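Local coordinates for hypothetical protein PSPTO5229 (Pseudomonas syringae pv. tomato str. DC3000, PDB 2EVE), which is of unknown function but folds as an EVE domain of the PUA clan, a family related to ASCH and PUA domains and probably concerned with nucleic acid binding, at residues W4-E9 against R39-G44; D11-S16 against G22-D27; P73-P78 against E90-S95; L109-L114 against L123-K128; Q117-Q122 against W142-A147. One frame throughout, in Å; residues are numbered along the deposited sequence.

Interaction 1 of 5, residues W4-E9 against R39-G44; sequences WLMKSE and RTMAEG. With 144 (tris-hydroxymethyl-methyl-ammonium), chain D.
A Met-aromatic contact joins strand 3-8 to the turn that follows helix 32-40. Met41, a selenomethionine, lies over one face of the Trp4 indole. Its CG sits 3.7 Å from the centroid of the five-membered ring of Trp4, only 14° off the ring normal, a CH-pi contact. The SE of Met41 also stands over that face, 4.6 Å from the same centroid. The chain then bends at chi3 (99°) and turns its methyl back onto the indole, where Met41 CE lies 3.4 Å from Trp4 CG. The two side chains run past each other in opposite directions. Met6, also a selenomethionine, meets Met41 differently, tip to tip, with Met6 SE 3.9 Å from Met41 SE. This packing is part of the buried core between the mixed sheet of the EVE domain and helix 32-40. Strand 3-8 lies between strands 46-51 and 134-137 in that sheet. At the far end of the indole, Thr40 OG1 comes obliquely within 3.1 Å of Trp4 CH2; this hydroxyl is hydrogen-bonded to Phe37 O. The indole NE1 is satisfied by Asp45 OD2, which also accepts from Ala42 N and so ties the ring to the turn. Further along the strand, Lys7 belongs to the pocket of the bound tris-hydroxymethyl-methyl-ammonium, and Lys7 CD lies 3.4 Å from O4 of that molecule.

Interaction 2 of 5, residues D11-S16 against G22-D27; sequences DEFSIS and GKARWD
Phe13 meets Trp26 and Ala24 through one side of its ring. Phe13 CE2 lies 3.8 Å from Trp26 CZ3, which sits at the edge of the phenyl ring, near its plane. The two ring planes are inclined at 74°. The centroids of the Phe13 ring and the six-membered ring of Trp26 are 5.9 Å apart. The pair is neither a stack nor edge-to-face. Phe13 CZ touches the methyl of Ala24, with CZ to CB at 3.9 Å. The phenyl reaches both partners because CG of Phe13 is anti to the backbone N (chi1 -175°). Trp26 is set in turn by Phe47 and Phe49, whose rings meet it edge-to-face. The backbone of Phe13 is held by a hydrogen bond from Ser8 OG to its O. Next along the chain, Ser14 is the N-cap of helix 15-21, and its OG accepts a weak bond from Ser16 N. On either side of Trp26 in the sequence, Arg25 and Asp27 form a salt bridge. Arg25 NE donates to Asp27 OD2 over 2.9 Å, nearly straight at 166°. The carboxylate oxygen lies in the guanidinium plane and uses its anti lone pair. Trp26 is also close to a bound buffer molecule, probably from the crystallisation liquor. In this part of the EVE domain, the loop leading into helix 15-21 lays Phe13 against strand 23-26, the outermost strand of the mixed sheet within this chain.

Interaction 3 of 5, residues P73-P78 against E90-S95; sequences PTALDP and EKNPWS
Asn92 reaches across to Ala75 and Leu76 with its carboxamide. From CB the chain turns with CG anti to the backbone N (chi1 -168°), which carries the amide to the other segment. CG itself is 4.2 Å from Ala75 CB. At the tip both amide atoms border the same methyl, with OD1 3.7 Å and ND2 4.0 Å from Ala75 CB. ND2 also reaches Leu76 CG, at 4.1 Å. OD1 accepts from Trp94 N over 3.0 Å, with the donor above the carbonyl plane and not on a lone pair. ND2 is hydrogen-bonded to Asp72 O, so both ends of the amide are held and its rotation is fixed. The Ala75 methyl also touches the indole edge of Trp94, with CB 4.0 Å from CD1. Trp94 NE1 is hydrogen-bonded to Asp84 OD2, and its ring stacks on Tyr32. The bond from Trp94 N to Asn92 OD1 makes an Asx turn, located just before strand 95-110, in the long connection from strand 58-71.

Interaction 4 of 5, residues L109-L114 against L123-K128; sequences LGLGYL and LPLVQK
Leu111 and Leu125 both carry CG anti to the backbone N (chi1 177° and -175°), which brings the branched ends of the two side chains together. The contact packs the short helix 111-115, entered straight from strand 95-110 of the mixed EVE-domain sheet, against a 3-10 turn at 124-126. Leu111 CD1 lies 4.0 Å from Leu125 CG. Leu114 is one helical turn further on, and its CG is instead anti to the carbonyl carbon. Its CD1 meets Leu125 CD2 at 3.9 Å, so the Leu125 side chain is touched by two leucines of the helix. Leu125 also packs on Leu5, Lys7 and Tyr50 of the sheet. Leu111 touches Tyr50 and the bound tris-hydroxymethyl-methyl-ammonium, whose pocket it helps to line. Gly110 is the N-cap of the helix, and Gly110 O accepts from Leu114 N. Val126 CG1 lies 4.2 Å from Leu114 O.

Interaction 5 of 5, residues Q117-Q122 against W142-A147; sequences QSQLEQ and WAAILA
Leu120 and Ile145 form the tightly packed, buried part of this contact. Here a loop with a short 3-10 turn lies against helix 139-149, which covers part of the mixed sheet of the EVE domain. The two side chains cross at about a right angle. Both methyls of Leu120 bear on Ile145, with CD1 3.8 Å and CD2 3.9 Å from Ile145 CG1. Leu120 CD2 is also 4.0 Å from Ile145 CD1, so the end of the isoleucine is covered as well. Ile145 takes CG1 anti to the carbonyl carbon (chi1 -69°), which turns this branch to the loop. Behind it, Ile145 packs on Ile59 and Phe48 of the sheet. The solvent side is different. Gln119 is exposed, and it meets the helix by contact alone, laying its side chain along the small methyl of Ala144. Ala144 stands between the two sides. Its methyl is 4.4 Å from Leu120 CD2, farther than from Gln119 OE1. The backbones come close here, with Gln119 CA and Ala144 CA 6.9 Å apart. The outer end of the glutamine brings its OE1 to 3.7 Å from Ala144 CB.

Interactions 1 and 2 touch, with centres 12 Å apart. Trp26 CZ2 lies 3.5 Å from Met6 CB, placing the indole of Trp26 against strand 3-8. Interactions 4 and 5 alternate along the chain and have centres 10 Å apart. They share a hydrophobic patch in which Leu109 CD1 meets Ile145 CG2 at 3.6 Å. Interaction 1 reaches interaction 4 through Lys7 CE, 3.5 Å from Leu125 CD1. Lys7 and Leu111, from interactions 1 and 4, both belong to the pocket of tris-hydroxymethyl-methyl-ammonium. Interaction 3 lies far from interactions 4 and 5 (centres about 31 and 35 Å apart). It touches interaction 1 through Arg39 NE and Ser95 OG, 2.8 Å apart, and interaction 2 through Arg25 NH1, 3.3 Å from Pro73 CG.

Interaction 1 of 5, residues W4-E9 against R39-G44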
# COMPACT_ATOMS: atom_id res chain seq x y z
N TRP A 4 4.12 6.84 2.93
CA TRP A 4 3.00 6.47 2.09
C TRP A 4 2.08 5.49 2.79
O TRP A 4 2.30 5.12 3.94
CB TRP A 4 3.50 5.80 0.80
CG TRP A 4 4.65 6.49 0.14
CD1 TRP A 4 5.97 6.38 0.46
CD2 TRP A 4 4.57 7.42 -0.94
NE1 TRP A 4 6.72 7.20 -0.35
CE2 TRP A 4 5.88 7.85 -1.22
CE3 TRP A 4 3.51 7.94 -1.69
CZ2 TRP A 4 6.17 8.78 -2.22
CZ3 TRP A 4 3.80 8.87 -2.69
CH2 TRP A 4 5.12 9.28 -2.95
N LEU A 5 1.05 5.07 2.07
CA LEU A 5 0.10 4.08 2.55
C LEU A 5 -0.34 3.28 1.33
O LEU A 5 -0.62 3.85 0.27
CB LEU A 5 -1.11 4.73 3.23
CG LEU A 5 -2.16 3.76 3.79
CD1 LEU A 5 -2.82 4.32 5.04
CD2 LEU A 5 -3.20 3.47 2.72
N MSE A 6 -0.36 1.96 1.46
CA MSE A 6 -0.78 1.09 0.37
C MSE A 6 -1.76 0.03 0.90
O MSE A 6 -1.59 -0.48 2.00
CB MSE A 6 0.43 0.42 -0.28
CG MSE A 6 1.43 1.41 -0.86
SE MSE A 6 2.58 0.62 -2.20
CE MSE A 6 3.66 -0.39 -0.98
N LYS A 7 -2.76 -0.29 0.08
CA LYS A 7 -3.81 -1.24 0.45
C LYS A 7 -3.62 -2.67 -0.06
O LYS A 7 -3.10 -2.88 -1.16
CB LYS A 7 -5.16 -0.74 -0.05
CG LYS A 7 -5.56 0.63 0.45
CD LYS A 7 -6.94 1.01 -0.06
CE LYS A 7 -7.34 2.40 0.41
NZ LYS A 7 -8.68 2.79 -0.09
N SER A 8 -4.06 -3.63 0.74
CA SER A 8 -3.99 -5.04 0.38
C SER A 8 -5.00 -5.86 1.17
O SER A 8 -5.17 -5.66 2.37
CB SER A 8 -2.59 -5.60 0.66
OG SER A 8 -2.50 -6.96 0.25
N GLU A 9 -5.68 -6.78 0.49
CA GLU A 9 -6.64 -7.66 1.16
C GLU A 9 -5.78 -8.68 1.90
O GLU A 9 -4.98 -9.38 1.28
CB GLU A 9 -7.53 -8.36 0.14
CG GLU A 9 -8.44 -7.43 -0.64
CD GLU A 9 -9.38 -8.18 -1.56
OE1 GLU A 9 -10.16 -7.51 -2.27
OE2 GLU A 9 -9.34 -9.43 -1.57
N ARG A 39 5.30 4.96 -8.50
CA ARG A 39 6.52 5.23 -9.26
C ARG A 39 7.42 6.29 -8.63
O ARG A 39 8.61 6.35 -8.94
CB ARG A 39 6.16 5.63 -10.69
CG ARG A 39 5.66 4.48 -11.54
CD ARG A 39 5.23 4.96 -12.91
NE ARG A 39 5.02 3.86 -13.84
CZ ARG A 39 4.68 4.02 -15.11
NH1 ARG A 39 4.49 5.24 -15.61
NH2 ARG A 39 4.54 2.95 -15.90
N THR A 40 6.87 7.13 -7.76
CA THR A 40 7.68 8.17 -7.13
C THR A 40 8.26 7.73 -5.78
O THR A 40 9.03 8.47 -5.16
CB THR A 40 6.91 9.50 -6.94
OG1 THR A 40 5.81 9.33 -6.02
CG2 THR A 40 6.39 10.01 -8.28
N MSE A 41 7.90 6.53 -5.33
CA MSE A 41 8.43 6.02 -4.07
C MSE A 41 9.92 5.74 -4.25
O MSE A 41 10.36 5.33 -5.32
CB MSE A 41 7.69 4.73 -3.68
CG MSE A 41 6.23 4.97 -3.35
SE MSE A 41 5.29 3.33 -2.98
CE MSE A 41 5.32 3.37 -1.05
N ALA A 42 10.69 5.98 -3.20
CA ALA A 42 12.13 5.78 -3.25
C ALA A 42 12.58 4.74 -2.23
O ALA A 42 11.87 4.47 -1.26
CB ALA A 42 12.85 7.09 -2.99
N GLU A 43 13.76 4.17 -2.45
CA GLU A 43 14.30 3.17 -1.54
C GLU A 43 14.43 3.80 -0.15
O GLU A 43 14.96 4.90 -0.01
CB GLU A 43 15.69 2.71 -2.01
CG GLU A 43 15.70 2.10 -3.40
CD GLU A 43 17.10 1.87 -3.92
OE1 GLU A 43 17.88 1.16 -3.24
OE2 GLU A 43 17.43 2.40 -5.00
N GLY A 44 13.94 3.10 0.86
CA GLY A 44 14.02 3.62 2.21
C GLY A 44 12.73 4.25 2.68
O GLY A 44 12.50 4.38 3.89
C1 144 D . -11.76 -1.69 1.39
N 144 D . -11.58 -0.30 0.97
C2 144 D . -11.70 0.58 2.18
O2 144 D . -11.57 0.36 3.60
C3 144 D . -12.63 -0.07 -0.11
O3 144 D . -12.61 1.25 -0.69
C4 144 D . -10.19 -0.23 0.47
O4 144 D . -9.55 -0.98 -0.78

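Interaction 2 of 5, residues D11-S16 against G22-D27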
# COMPACT_ATOMS: atom_id res chain seq x y z
N ASP A 11 -6.37 -11.66 3.09
CA ASP A 11 -6.46 -13.05 2.67
C ASP A 11 -5.57 -13.30 1.46
O ASP A 11 -5.21 -14.43 1.16
CB ASP A 11 -7.90 -13.44 2.33
CG ASP A 11 -8.76 -13.65 3.55
OD1 ASP A 11 -8.23 -14.17 4.56
OD2 ASP A 11 -9.96 -13.33 3.50
N GLU A 12 -5.23 -12.22 0.76
CA GLU A 12 -4.37 -12.31 -0.42
C GLU A 12 -2.93 -12.05 -0.01
O GLU A 12 -2.02 -12.79 -0.38
CB GLU A 12 -4.81 -11.30 -1.48
CG GLU A 12 -4.04 -11.42 -2.79
CD GLU A 12 -4.55 -10.47 -3.86
OE1 GLU A 12 -5.65 -9.90 -3.68
OE2 GLU A 12 -3.86 -10.30 -4.88
N PHE A 13 -2.71 -10.98 0.75
CA PHE A 13 -1.38 -10.63 1.22
C PHE A 13 -1.55 -9.75 2.45
O PHE A 13 -2.06 -8.63 2.36
CB PHE A 13 -0.60 -9.90 0.13
CG PHE A 13 0.83 -9.60 0.48
CD1 PHE A 13 1.70 -10.62 0.87
CD2 PHE A 13 1.31 -8.30 0.43
CE1 PHE A 13 3.03 -10.35 1.19
CE2 PHE A 13 2.64 -8.01 0.75
CZ PHE A 13 3.50 -9.04 1.12
N SER A 14 -1.13 -10.27 3.60
CA SER A 14 -1.27 -9.57 4.87
C SER A 14 0.07 -9.10 5.43
O SER A 14 1.13 -9.47 4.93
CB SER A 14 -1.91 -10.49 5.90
OG SER A 14 -0.99 -11.51 6.28
N ILE A 15 0.01 -8.29 6.48
CA ILE A 15 1.24 -7.81 7.10
C ILE A 15 1.98 -9.01 7.71
O ILE A 15 3.20 -8.99 7.82
CB ILE A 15 0.94 -6.75 8.20
CG1 ILE A 15 2.25 -6.24 8.81
CG2 ILE A 15 0.04 -7.34 9.27
CD1 ILE A 15 3.11 -5.45 7.84
N SER A 16 1.23 -10.05 8.08
CA SER A 16 1.86 -11.25 8.64
C SER A 16 2.66 -11.96 7.56
O SER A 16 3.73 -12.51 7.84
CB SER A 16 0.80 -12.21 9.21
OG SER A 16 0.24 -11.70 10.41
N GLY A 22 9.86 -11.31 4.74
CA GLY A 22 10.98 -10.40 4.90
C GLY A 22 10.92 -9.34 3.82
O GLY A 22 10.95 -8.14 4.10
N LYS A 23 10.86 -9.79 2.57
CA LYS A 23 10.74 -8.87 1.45
C LYS A 23 9.88 -9.58 0.42
O LYS A 23 9.87 -10.81 0.33
CB LYS A 23 12.12 -8.50 0.89
CG LYS A 23 12.65 -9.34 -0.24
CD LYS A 23 13.91 -8.68 -0.81
CE LYS A 23 14.56 -9.51 -1.90
NZ LYS A 23 13.74 -9.60 -3.14
N ALA A 24 9.14 -8.79 -0.34
CA ALA A 24 8.24 -9.33 -1.34
C ALA A 24 7.93 -8.31 -2.43
O ALA A 24 8.32 -7.15 -2.33
CB ALA A 24 6.94 -9.78 -0.67
N ARG A 25 7.22 -8.75 -3.46
CA ARG A 25 6.84 -7.87 -4.55
C ARG A 25 5.42 -7.34 -4.35
O ARG A 25 4.51 -8.11 -4.03
CB ARG A 25 6.90 -8.60 -5.89
CG ARG A 25 6.55 -7.72 -7.09
CD ARG A 25 6.64 -8.50 -8.40
NE ARG A 25 5.62 -9.53 -8.48
CZ ARG A 25 5.81 -10.72 -9.05
NH1 ARG A 25 6.99 -11.01 -9.58
NH2 ARG A 25 4.82 -11.60 -9.10
N TRP A 26 5.26 -6.04 -4.52
CA TRP A 26 3.95 -5.41 -4.40
C TRP A 26 3.51 -5.21 -5.84
O TRP A 26 4.16 -4.47 -6.58
CB TRP A 26 4.06 -4.06 -3.70
CG TRP A 26 2.75 -3.54 -3.18
CD1 TRP A 26 1.80 -2.84 -3.88
CD2 TRP A 26 2.24 -3.71 -1.86
NE1 TRP A 26 0.72 -2.57 -3.06
CE2 TRP A 26 0.97 -3.09 -1.82
CE3 TRP A 26 2.73 -4.33 -0.70
CZ2 TRP A 26 0.18 -3.08 -0.66
CZ3 TRP A 26 1.95 -4.31 0.45
CH2 TRP A 26 0.69 -3.69 0.46
N ASP A 27 2.44 -5.86 -6.24
CA ASP A 27 1.97 -5.74 -7.61
C ASP A 27 0.47 -5.60 -7.68
O ASP A 27 -0.18 -5.39 -6.66
CB ASP A 27 2.43 -6.95 -8.42
CG ASP A 27 2.04 -8.27 -7.76
OD1 ASP A 27 0.89 -8.38 -7.29
OD2 ASP A 27 2.89 -9.19 -7.72

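Interaction 3 of 5, residues P73-P78 against E90-S95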
# COMPACT_ATOMS: atom_id res chain seq x y z
N PRO A 73 5.32 -7.61 -13.69
CA PRO A 73 5.25 -8.89 -14.40
C PRO A 73 3.86 -9.54 -14.41
O PRO A 73 3.56 -10.33 -15.31
CB PRO A 73 6.28 -9.75 -13.67
CG PRO A 73 6.25 -9.21 -12.27
CD PRO A 73 6.19 -7.71 -12.50
N THR A 74 3.02 -9.22 -13.43
CA THR A 74 1.69 -9.82 -13.39
C THR A 74 0.80 -9.36 -14.54
O THR A 74 -0.12 -10.08 -14.94
CB THR A 74 0.96 -9.53 -12.05
OG1 THR A 74 0.75 -8.12 -11.89
CG2 THR A 74 1.76 -10.07 -10.88
N ALA A 75 1.06 -8.18 -15.09
CA ALA A 75 0.26 -7.67 -16.19
C ALA A 75 0.39 -8.56 -17.43
O ALA A 75 -0.54 -8.66 -18.23
CB ALA A 75 0.67 -6.25 -16.54
N LEU A 76 1.54 -9.21 -17.57
CA LEU A 76 1.79 -10.08 -18.71
C LEU A 76 1.48 -11.54 -18.45
O LEU A 76 1.69 -12.39 -19.32
CB LEU A 76 3.26 -9.95 -19.14
CG LEU A 76 3.78 -8.54 -19.38
CD1 LEU A 76 5.26 -8.61 -19.75
CD2 LEU A 76 2.98 -7.86 -20.47
N ASP A 77 0.98 -11.84 -17.26
CA ASP A 77 0.66 -13.21 -16.89
C ASP A 77 -0.83 -13.52 -16.99
O ASP A 77 -1.62 -13.11 -16.15
CB ASP A 77 1.15 -13.47 -15.46
CG ASP A 77 0.95 -14.91 -15.02
OD1 ASP A 77 0.49 -15.72 -15.85
OD2 ASP A 77 1.25 -15.21 -13.85
N PRO A 78 -1.24 -14.26 -18.04
CA PRO A 78 -2.64 -14.62 -18.25
C PRO A 78 -3.28 -15.33 -17.06
O PRO A 78 -4.49 -15.28 -16.87
CB PRO A 78 -2.59 -15.51 -19.49
CG PRO A 78 -1.43 -14.93 -20.25
CD PRO A 78 -0.41 -14.75 -19.15
N GLU A 90 7.09 -4.89 -24.30
CA GLU A 90 7.67 -3.62 -24.72
C GLU A 90 6.81 -2.43 -24.32
O GLU A 90 7.27 -1.29 -24.33
CB GLU A 90 7.89 -3.62 -26.24
CG GLU A 90 8.87 -4.68 -26.73
CD GLU A 90 9.00 -4.69 -28.25
OE1 GLU A 90 9.35 -3.64 -28.83
OE2 GLU A 90 8.76 -5.76 -28.86
N LYS A 91 5.56 -2.70 -23.98
CA LYS A 91 4.63 -1.65 -23.58
C LYS A 91 3.77 -2.09 -22.41
O LYS A 91 2.64 -2.56 -22.60
CB LYS A 91 3.74 -1.25 -24.75
CG LYS A 91 2.77 -0.13 -24.44
CD LYS A 91 3.50 1.14 -24.03
CE LYS A 91 2.53 2.27 -23.75
NZ LYS A 91 1.69 2.58 -24.94
N ASN A 92 4.31 -1.95 -21.20
CA ASN A 92 3.60 -2.33 -19.99
C ASN A 92 3.23 -1.06 -19.24
O ASN A 92 4.10 -0.33 -18.76
CB ASN A 92 4.51 -3.19 -19.12
CG ASN A 92 3.76 -3.86 -17.98
OD1 ASN A 92 2.71 -3.39 -17.55
ND2 ASN A 92 4.31 -4.96 -17.48
N PRO A 93 1.92 -0.77 -19.13
CA PRO A 93 1.47 0.44 -18.43
C PRO A 93 1.54 0.38 -16.91
O PRO A 93 1.33 1.40 -16.24
CB PRO A 93 0.03 0.60 -18.91
CG PRO A 93 -0.02 -0.20 -20.20
CD PRO A 93 0.81 -1.40 -19.84
N TRP A 94 1.85 -0.78 -16.35
CA TRP A 94 1.87 -0.94 -14.91
C TRP A 94 3.23 -1.18 -14.27
O TRP A 94 4.14 -1.73 -14.89
CB TRP A 94 0.91 -2.06 -14.52
CG TRP A 94 -0.44 -1.85 -15.11
CD1 TRP A 94 -1.06 -2.63 -16.05
CD2 TRP A 94 -1.34 -0.78 -14.83
NE1 TRP A 94 -2.29 -2.11 -16.37
CE2 TRP A 94 -2.49 -0.97 -15.63
CE3 TRP A 94 -1.29 0.33 -13.97
CZ2 TRP A 94 -3.58 -0.09 -15.61
CZ3 TRP A 94 -2.38 1.21 -13.95
CH2 TRP A 94 -3.50 0.99 -14.76
N SER A 95 3.35 -0.77 -13.01
CA SER A 95 4.59 -0.91 -12.26
C SER A 95 4.40 -1.58 -10.91
O SER A 95 3.40 -1.37 -10.23
CB SER A 95 5.21 0.47 -12.03
OG SER A 95 5.46 1.14 -13.25

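Interaction 4 of 5, residues L109-L114 against L123-K128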
# COMPACT_ATOMS: atom_id res chain seq x y z
N LEU A 109 -5.43 -0.45 13.38
CA LEU A 109 -6.02 0.88 13.55
C LEU A 109 -7.16 0.96 12.55
O LEU A 109 -6.95 1.23 11.37
CB LEU A 109 -4.99 1.98 13.27
CG LEU A 109 -3.83 2.09 14.26
CD1 LEU A 109 -2.86 3.17 13.81
CD2 LEU A 109 -4.38 2.43 15.65
N GLY A 110 -8.37 0.71 13.04
CA GLY A 110 -9.55 0.72 12.20
C GLY A 110 -9.82 1.97 11.39
O GLY A 110 -9.48 3.08 11.80
N LEU A 111 -10.44 1.79 10.24
CA LEU A 111 -10.78 2.89 9.36
C LEU A 111 -11.65 3.91 10.08
O LEU A 111 -11.42 5.12 10.00
CB LEU A 111 -11.51 2.37 8.12
CG LEU A 111 -12.01 3.41 7.12
CD1 LEU A 111 -10.84 4.19 6.53
CD2 LEU A 111 -12.80 2.71 6.02
N GLY A 112 -12.67 3.42 10.79
CA GLY A 112 -13.56 4.32 11.52
C GLY A 112 -12.81 5.14 12.54
O GLY A 112 -13.09 6.33 12.73
N TYR A 113 -11.84 4.51 13.20
CA TYR A 113 -11.03 5.17 14.22
C TYR A 113 -10.17 6.27 13.60
O TYR A 113 -10.01 7.35 14.16
CB TYR A 113 -10.16 4.12 14.93
CG TYR A 113 -9.29 4.66 16.04
CD1 TYR A 113 -9.78 5.57 16.97
CD2 TYR A 113 -7.97 4.22 16.18
CE1 TYR A 113 -8.99 6.04 18.02
CE2 TYR A 113 -7.17 4.68 17.22
CZ TYR A 113 -7.68 5.59 18.13
OH TYR A 113 -6.88 6.05 19.15
N LEU A 114 -9.61 5.98 12.42
CA LEU A 114 -8.77 6.95 11.73
C LEU A 114 -9.60 8.15 11.25
O LEU A 114 -9.11 9.27 11.24
CB LEU A 114 -8.08 6.28 10.53
CG LEU A 114 -7.10 5.16 10.88
CD1 LEU A 114 -6.68 4.42 9.61
CD2 LEU A 114 -5.89 5.75 11.59
N LEU A 123 -6.11 13.15 4.50
CA LEU A 123 -5.62 11.87 4.01
C LEU A 123 -6.68 11.29 3.08
O LEU A 123 -7.84 11.13 3.47
CB LEU A 123 -5.37 10.93 5.18
CG LEU A 123 -4.71 9.59 4.86
CD1 LEU A 123 -3.29 9.82 4.34
CD2 LEU A 123 -4.69 8.74 6.12
N PRO A 124 -6.31 10.96 1.83
CA PRO A 124 -7.27 10.39 0.88
C PRO A 124 -8.09 9.23 1.44
O PRO A 124 -9.27 9.08 1.13
CB PRO A 124 -6.40 9.98 -0.29
CG PRO A 124 -5.33 11.02 -0.28
CD PRO A 124 -4.99 11.12 1.19
N LEU A 125 -7.44 8.40 2.26
CA LEU A 125 -8.08 7.23 2.86
C LEU A 125 -9.40 7.55 3.56
O LEU A 125 -10.34 6.75 3.51
CB LEU A 125 -7.13 6.58 3.87
CG LEU A 125 -7.59 5.26 4.51
CD1 LEU A 125 -7.47 4.15 3.48
CD2 LEU A 125 -6.73 4.94 5.73
N VAL A 126 -9.47 8.70 4.21
CA VAL A 126 -10.68 9.08 4.94
C VAL A 126 -11.59 10.05 4.19
O VAL A 126 -12.57 10.54 4.75
CB VAL A 126 -10.33 9.72 6.31
CG1 VAL A 126 -9.43 8.79 7.11
CG2 VAL A 126 -9.65 11.07 6.10
N GLN A 127 -11.27 10.33 2.93
CA GLN A 127 -12.08 11.24 2.14
C GLN A 127 -13.15 10.48 1.36
O GLN A 127 -12.86 9.53 0.64
CB GLN A 127 -11.20 12.04 1.18
CG GLN A 127 -10.11 12.85 1.88
CD GLN A 127 -9.38 13.78 0.94
OE1 GLN A 127 -8.88 13.36 -0.10
NE2 GLN A 127 -9.32 15.06 1.30
N LYS A 128 -14.40 10.92 1.51
CA LYS A 128 -15.52 10.29 0.83
C LYS A 128 -15.32 10.24 -0.68
O LYS A 128 -14.87 11.21 -1.29
CB LYS A 128 -16.81 11.05 1.16
CG LYS A 128 -18.07 10.38 0.65
CD LYS A 128 -19.30 11.13 1.13
CE LYS A 128 -20.58 10.41 0.72
NZ LYS A 128 -21.79 11.11 1.24

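Interaction 5 of 5, residues Q117-Q122 against W142-A147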
# COMPACT_ATOMS: atom_id res chain seq x y z
N GLN A 117 -9.91 11.19 13.51
CA GLN A 117 -8.74 12.04 13.72
C GLN A 117 -8.73 13.28 12.83
O GLN A 117 -8.64 13.18 11.61
CB GLN A 117 -7.46 11.23 13.48
CG GLN A 117 -7.44 9.87 14.15
CD GLN A 117 -7.77 9.94 15.63
OE1 GLN A 117 -7.21 10.77 16.36
NE2 GLN A 117 -8.67 9.08 16.09
N SER A 118 -8.82 14.45 13.46
CA SER A 118 -8.83 15.70 12.70
C SER A 118 -7.53 15.90 11.92
O SER A 118 -7.54 16.47 10.83
CB SER A 118 -9.05 16.89 13.65
OG SER A 118 -8.02 16.99 14.61
N GLN A 119 -6.42 15.41 12.46
CA GLN A 119 -5.13 15.55 11.80
C GLN A 119 -5.02 14.74 10.51
O GLN A 119 -4.09 14.93 9.74
CB GLN A 119 -4.00 15.14 12.75
CG GLN A 119 -3.58 16.21 13.72
CD GLN A 119 -2.45 15.77 14.62
OE1 GLN A 119 -2.63 14.94 15.51
NE2 GLN A 119 -1.26 16.31 14.39
N LEU A 120 -5.97 13.84 10.29
CA LEU A 120 -5.94 13.01 9.09
C LEU A 120 -7.04 13.38 8.10
O LEU A 120 -7.29 12.65 7.14
CB LEU A 120 -6.07 11.53 9.46
CG LEU A 120 -5.05 10.95 10.45
CD1 LEU A 120 -5.36 9.48 10.70
CD2 LEU A 120 -3.64 11.11 9.89
N GLU A 121 -7.70 14.51 8.31
CA GLU A 121 -8.78 14.92 7.42
C GLU A 121 -8.37 15.08 5.96
O GLU A 121 -9.19 14.93 5.06
CB GLU A 121 -9.41 16.22 7.92
CG GLU A 121 -10.13 16.09 9.25
CD GLU A 121 -10.80 17.38 9.67
OE1 GLU A 121 -10.10 18.41 9.78
OE2 GLU A 121 -12.03 17.37 9.89
N GLN A 122 -7.09 15.36 5.73
CA GLN A 122 -6.58 15.54 4.37
C GLN A 122 -6.02 14.25 3.76
O GLN A 122 -5.52 14.26 2.64
CB GLN A 122 -5.49 16.61 4.36
CG GLN A 122 -6.00 18.01 4.67
CD GLN A 122 -7.03 18.49 3.67
OE1 GLN A 122 -6.75 18.58 2.47
NE2 GLN A 122 -8.23 18.80 4.15
N TRP A 142 1.81 10.95 9.48
CA TRP A 142 2.55 9.76 9.89
C TRP A 142 2.75 9.76 11.40
O TRP A 142 2.48 8.77 12.07
CB TRP A 142 3.90 9.72 9.16
CG TRP A 142 4.69 8.46 9.41
CD1 TRP A 142 5.58 8.23 10.43
CD2 TRP A 142 4.63 7.24 8.65
NE1 TRP A 142 6.07 6.95 10.34
CE2 TRP A 142 5.50 6.32 9.26
CE3 TRP A 142 3.92 6.84 7.51
CZ2 TRP A 142 5.69 5.02 8.77
CZ3 TRP A 142 4.10 5.55 7.02
CH2 TRP A 142 4.98 4.66 7.66
N ALA A 143 3.22 10.89 11.94
CA ALA A 143 3.45 11.00 13.37
C ALA A 143 2.15 10.83 14.14
O ALA A 143 2.12 10.21 15.21
CB ALA A 143 4.07 12.36 13.69
N ALA A 144 1.06 11.37 13.60
CA ALA A 144 -0.24 11.27 14.26
C ALA A 144 -0.70 9.82 14.35
O ALA A 144 -1.23 9.39 15.38
CB ALA A 144 -1.27 12.09 13.50
N ILE A 145 -0.49 9.06 13.29
CA ILE A 145 -0.89 7.66 13.28
C ILE A 145 -0.02 6.84 14.22
O ILE A 145 -0.52 5.97 14.94
CB ILE A 145 -0.86 7.09 11.85
CG1 ILE A 145 -1.97 7.74 11.03
CG2 ILE A 145 -1.04 5.58 11.87
CD1 ILE A 145 -1.91 7.47 9.55
N LEU A 146 1.28 7.12 14.25
CA LEU A 146 2.17 6.38 15.15
C LEU A 146 1.74 6.63 16.60
O LEU A 146 1.78 5.71 17.42
CB LEU A 146 3.63 6.81 14.96
CG LEU A 146 4.34 6.42 13.66
CD1 LEU A 146 5.79 6.85 13.74
CD2 LEU A 146 4.25 4.91 13.45
N ALA A 147 1.34 7.86 16.90
CA ALA A 147 0.91 8.20 18.25
C ALA A 147 -0.37 7.46 18.62
O ALA A 147 -0.59 7.15 19.79
CB ALA A 147 0.69 9.71 18.36